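Monovalent Na+/H+ antiporter subunit A (Dietzia sp. DQ12-45-1b, PDB 7D3U) probably helps exchange sodium ions for protons across the cell membrane as a subunit of the bacterial Mrp antiporter complex. Local coordinates at residues Asp27-Leu39 and Ile79-Ser91. Numbering follows the deposited sequence.
Sequences DAGWPLAAMLGGL and IVLGIGAVVMAYS. With LMT (dodecyl-beta-D-maltoside), chain X; LMT (dodecyl-beta-D-maltoside), chain Z; LMT (dodecyl-beta-D-maltoside), chain Y.
Ala33 and Ala85 meet where helices 29-39 and 79-91 run closest together, their CA atoms 4.0 Å apart. The helices are antiparallel, at 167°, and their axis segments approach to 7.6 Å, a close, alanine- and glycine-lined packing. The bumps fit reciprocally: the methyl of Ala33 sits in the hollow bordered by the Ala85 carbonyl, the CB of Met88 and the backbone N of Ala89, while the methyl of Ala85 lies against the Ala33 carbonyl and, at 3.6 Å from CB, the bare CA of Gly37. Gly29 presents a flat backbone patch on which Met88 rests, Gly29 O to Met88 CB 3.4 Å.

Larger knobs flank this seam. Leu36 crosses Leu81 at about a right angle, CG to CD2 4.0 Å. With its CG anti to the backbone N (chi1 -158°), Leu36 also lays CD2 over the backbone of Gly84. Leu81 packs its CB against the Leu36 carbonyl oxygen and sends CD1 to Leu39 CD2, 3.8 Å off. Met88 touches Leu32 through CG, then bends at chi2 (-44°), bringing CE to the fringe of Leu36 CD2. Leu32 also touches Tyr105 and Met88 touches Met108, both of helix 102-119.

At the other end, the Trp30 indole bears on Ala89, CZ3 to CB 3.5 Å, with the Ala89 carbonyl over one ring face. A dodecyl maltoside chain crosses the opposite face, its C5 4.0 Å above the plane, and a second chain runs along the ring edge. Replacing the indole by an alanine would probably leave the Ala89 methyl without its wall, the first tail without a face and the second without an edge.

The contact is apolar and its polar backbone largely bonded within each helix; cohesion rests on close fit, consistent with packing in the membrane beside detergent tails.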
# COMPACT_ATOMS: atom_id res chain seq x y z
N ASP B 27 10.57 43.47 -27.86
CA ASP B 27 11.40 43.45 -29.05
C ASP B 27 12.18 42.15 -29.20
O ASP B 27 12.84 41.96 -30.23
CB ASP B 27 12.38 44.62 -29.04
CG ASP B 27 11.70 45.94 -28.73
OD1 ASP B 27 10.51 46.09 -29.07
OD2 ASP B 27 12.37 46.83 -28.16
N ALA B 28 12.11 41.25 -28.22
CA ALA B 28 12.78 39.96 -28.34
C ALA B 28 12.23 39.13 -29.49
O ALA B 28 12.88 38.17 -29.91
CB ALA B 28 12.65 39.18 -27.03
N GLY B 29 11.04 39.47 -29.99
CA GLY B 29 10.54 38.82 -31.18
C GLY B 29 11.28 39.17 -32.45
O GLY B 29 11.08 38.49 -33.46
N TRP B 30 12.12 40.20 -32.42
CA TRP B 30 12.90 40.58 -33.60
C TRP B 30 14.11 39.67 -33.78
O TRP B 30 14.34 39.20 -34.90
CB TRP B 30 13.33 42.05 -33.52
CG TRP B 30 12.23 43.02 -33.80
CD1 TRP B 30 11.84 44.06 -33.01
CD2 TRP B 30 11.38 43.05 -34.96
NE1 TRP B 30 10.80 44.74 -33.60
CE2 TRP B 30 10.51 44.14 -34.80
CE3 TRP B 30 11.29 42.27 -36.11
CZ2 TRP B 30 9.54 44.46 -35.74
CZ3 TRP B 30 10.33 42.59 -37.04
CH2 TRP B 30 9.46 43.68 -36.86
N PRO B 31 14.92 39.41 -32.75
CA PRO B 31 16.01 38.43 -32.94
C PRO B 31 15.50 37.05 -33.29
O PRO B 31 16.00 36.43 -34.23
CB PRO B 31 16.73 38.45 -31.59
CG PRO B 31 16.44 39.78 -31.04
CD PRO B 31 15.02 40.05 -31.42
N LEU B 32 14.49 36.55 -32.56
CA LEU B 32 13.96 35.22 -32.84
C LEU B 32 13.44 35.12 -34.27
O LEU B 32 13.68 34.12 -34.95
CB LEU B 32 12.86 34.88 -31.84
CG LEU B 32 13.30 34.94 -30.37
CD1 LEU B 32 12.13 34.67 -29.44
CD2 LEU B 32 14.41 33.95 -30.12
N ALA B 33 12.73 36.15 -34.74
CA ALA B 33 12.29 36.16 -36.13
C ALA B 33 13.47 36.05 -37.08
O ALA B 33 13.39 35.39 -38.12
CB ALA B 33 11.49 37.43 -36.42
N ALA B 34 14.59 36.70 -36.75
CA ALA B 34 15.81 36.61 -37.54
C ALA B 34 16.72 35.48 -37.08
O ALA B 34 17.81 35.32 -37.62
CB ALA B 34 16.57 37.94 -37.49
N MET B 35 16.29 34.70 -36.08
CA MET B 35 17.04 33.54 -35.63
C MET B 35 16.30 32.23 -35.88
O MET B 35 16.95 31.21 -36.11
CB MET B 35 17.35 33.65 -34.13
CG MET B 35 18.45 32.74 -33.64
SD MET B 35 18.56 32.75 -31.84
CE MET B 35 18.32 34.49 -31.50
N LEU B 36 14.97 32.26 -35.85
CA LEU B 36 14.16 31.10 -36.20
C LEU B 36 13.91 31.01 -37.70
O LEU B 36 13.58 29.92 -38.19
CB LEU B 36 12.82 31.17 -35.47
CG LEU B 36 12.04 29.88 -35.27
CD1 LEU B 36 12.75 28.97 -34.29
CD2 LEU B 36 10.65 30.23 -34.77
N GLY B 37 14.04 32.11 -38.42
CA GLY B 37 13.88 32.10 -39.86
C GLY B 37 15.20 31.87 -40.56
O GLY B 37 15.28 31.10 -41.52
N GLY B 38 16.26 32.53 -40.07
CA GLY B 38 17.59 32.27 -40.60
C GLY B 38 17.96 30.80 -40.51
O GLY B 38 18.56 30.25 -41.44
N LEU B 39 17.61 30.15 -39.40
CA LEU B 39 17.80 28.71 -39.28
C LEU B 39 17.17 27.98 -40.46
O LEU B 39 17.79 27.07 -41.03
CB LEU B 39 17.21 28.21 -37.97
CG LEU B 39 17.20 26.70 -37.77
CD1 LEU B 39 18.58 26.21 -37.38
CD2 LEU B 39 16.18 26.31 -36.73
N ILE B 79 7.95 25.62 -44.31
CA ILE B 79 6.63 26.19 -44.07
C ILE B 79 6.35 26.35 -42.59
O ILE B 79 5.43 27.09 -42.21
CB ILE B 79 5.54 25.35 -44.75
CG1 ILE B 79 4.24 26.15 -44.88
CG2 ILE B 79 5.23 24.11 -43.94
CD1 ILE B 79 4.45 27.55 -45.39
N VAL B 80 7.11 25.67 -41.73
CA VAL B 80 6.96 25.86 -40.29
C VAL B 80 7.83 27.01 -39.79
O VAL B 80 7.34 27.92 -39.12
CB VAL B 80 7.30 24.55 -39.55
CG1 VAL B 80 7.62 24.83 -38.10
CG2 VAL B 80 6.15 23.57 -39.66
N LEU B 81 9.12 26.99 -40.12
CA LEU B 81 10.03 28.00 -39.60
C LEU B 81 9.78 29.38 -40.20
O LEU B 81 9.96 30.38 -39.50
CB LEU B 81 11.48 27.57 -39.84
CG LEU B 81 11.96 26.38 -39.02
CD1 LEU B 81 13.43 26.10 -39.29
CD2 LEU B 81 11.73 26.62 -37.54
N GLY B 82 9.37 29.46 -41.46
CA GLY B 82 9.07 30.76 -42.03
C GLY B 82 7.86 31.41 -41.39
O GLY B 82 7.87 32.60 -41.08
N ILE B 83 6.80 30.63 -41.18
CA ILE B 83 5.62 31.16 -40.50
C ILE B 83 5.95 31.49 -39.05
O ILE B 83 5.47 32.49 -38.51
CB ILE B 83 4.44 30.18 -40.61
CG1 ILE B 83 4.10 29.93 -42.07
CG2 ILE B 83 3.23 30.73 -39.88
CD1 ILE B 83 3.79 31.19 -42.84
N GLY B 84 6.81 30.69 -38.41
CA GLY B 84 7.24 31.02 -37.06
C GLY B 84 8.01 32.32 -37.00
O GLY B 84 7.80 33.14 -36.10
N ALA B 85 8.90 32.55 -37.97
CA ALA B 85 9.66 33.79 -38.01
C ALA B 85 8.75 34.98 -38.26
O ALA B 85 8.89 36.02 -37.60
CB ALA B 85 10.74 33.71 -39.08
N VAL B 86 7.82 34.86 -39.21
CA VAL B 86 6.94 35.99 -39.48
C VAL B 86 6.01 36.24 -38.30
O VAL B 86 5.66 37.39 -38.00
CB VAL B 86 6.17 35.77 -40.80
CG1 VAL B 86 5.16 36.88 -41.04
CG2 VAL B 86 7.14 35.67 -41.96
N VAL B 87 5.65 35.19 -37.56
CA VAL B 87 4.79 35.38 -36.39
C VAL B 87 5.58 36.02 -35.26
O VAL B 87 5.03 36.82 -34.49
CB VAL B 87 4.15 34.04 -35.98
CG1 VAL B 87 3.69 34.09 -34.54
CG2 VAL B 87 2.98 33.73 -36.88
N MET B 88 6.87 35.71 -35.14
CA MET B 88 7.69 36.42 -34.16
C MET B 88 7.84 37.89 -34.52
O MET B 88 7.76 38.76 -33.66
CB MET B 88 9.07 35.76 -34.04
CG MET B 88 9.04 34.36 -33.50
SD MET B 88 7.95 34.19 -32.08
CE MET B 88 7.92 32.41 -31.97
N ALA B 89 8.06 38.17 -35.81
CA ALA B 89 8.17 39.56 -36.25
C ALA B 89 6.87 40.32 -36.03
O ALA B 89 6.89 41.53 -35.78
CB ALA B 89 8.57 39.61 -37.72
N TYR B 90 5.73 39.63 -36.12
CA TYR B 90 4.45 40.28 -35.87
C TYR B 90 4.18 40.43 -34.38
O TYR B 90 3.62 41.44 -33.94
CB TYR B 90 3.33 39.48 -36.55
CG TYR B 90 1.95 39.76 -36.03
CD1 TYR B 90 1.21 40.83 -36.50
CD2 TYR B 90 1.37 38.93 -35.08
CE1 TYR B 90 -0.06 41.08 -36.03
CE2 TYR B 90 0.10 39.17 -34.60
CZ TYR B 90 -0.61 40.24 -35.08
OH TYR B 90 -1.87 40.49 -34.61
N SER B 91 4.57 39.44 -33.58
CA SER B 91 4.33 39.46 -32.14
C SER B 91 5.25 40.42 -31.42
O SER B 91 4.94 40.83 -30.30
CB SER B 91 4.49 38.06 -31.56
OG SER B 91 4.31 38.08 -30.16
C1 LMT X . 10.50 38.05 -41.61
C2 LMT X . 10.48 39.42 -41.15
C3 LMT X . 9.59 40.43 -41.42
C4 LMT X . 9.79 41.85 -41.35
C5 LMT X . 9.82 42.76 -40.31
C6 LMT X . 9.73 43.78 -41.05
C7 LMT X . 10.07 44.55 -40.03
C8 LMT X . 10.76 45.74 -40.05
C9 LMT X . 10.22 47.04 -40.34
C10 LMT X . 10.32 48.41 -39.62
C11 LMT X . 10.76 49.62 -40.47
C12 LMT X . 10.56 51.04 -40.02
C1B LMT Z . 16.23 26.63 -59.35
C2B LMT Z . 17.61 27.29 -59.52
C3B LMT Z . 17.53 28.45 -60.53
C4B LMT Z . 16.25 29.30 -60.29
C5B LMT Z . 15.03 28.37 -60.41
C6B LMT Z . 14.25 28.69 -61.67
O1B LMT Z . 15.72 26.98 -58.10
O2B LMT Z . 17.99 27.75 -58.29
O3B LMT Z . 17.63 28.01 -61.82
O4' LMT Z . 16.27 29.88 -59.04
O5B LMT Z . 15.36 27.00 -60.37
O6B LMT Z . 13.11 27.94 -61.73
C1' LMT Z . 13.59 25.59 -54.92
C2' LMT Z . 14.40 24.49 -55.62
C3' LMT Z . 15.38 25.11 -56.65
C4' LMT Z . 14.71 26.18 -57.53
C5' LMT Z . 13.90 27.08 -56.58
C6' LMT Z . 13.26 28.27 -57.24
O1' LMT Z . 12.62 25.06 -54.12
O2' LMT Z . 15.12 23.82 -54.66
O3' LMT Z . 15.91 24.12 -57.43
O5' LMT Z . 12.93 26.35 -55.91
O6' LMT Z . 12.51 27.76 -58.27
C1 LMT Z . 12.02 25.99 -53.26
C2 LMT Z . 12.08 25.39 -51.88
C3 LMT Z . 11.18 26.03 -50.87
C4 LMT Z . 9.78 25.97 -51.42
C5 LMT Z . 8.95 27.06 -50.84
C6 LMT Z . 8.57 26.79 -49.43
C7 LMT Z . 7.34 27.58 -49.08
C8 LMT Z . 7.59 28.32 -47.81
C9 LMT Z . 6.64 29.45 -47.58
C10 LMT Z . 6.98 30.06 -46.25
C11 LMT Z . 7.12 31.54 -46.34
C12 LMT Z . 7.24 32.18 -45.00
C1 LMT Y . 14.22 41.22 -38.49
C2 LMT Y . 14.41 42.70 -38.64
C3 LMT Y . 14.57 43.48 -37.38
C4 LMT Y . 14.21 44.91 -37.69
C5 LMT Y . 14.05 45.68 -36.42
C6 LMT Y . 13.18 46.88 -36.60
C7 LMT Y . 12.86 47.48 -35.26
C8 LMT Y . 12.36 48.86 -35.45
C9 LMT Y . 12.05 49.59 -34.19
C10 LMT Y . 13.35 49.83 -33.48
C11 LMT Y . 13.22 50.88 -32.42
C12 LMT Y . 12.46 50.39 -31.23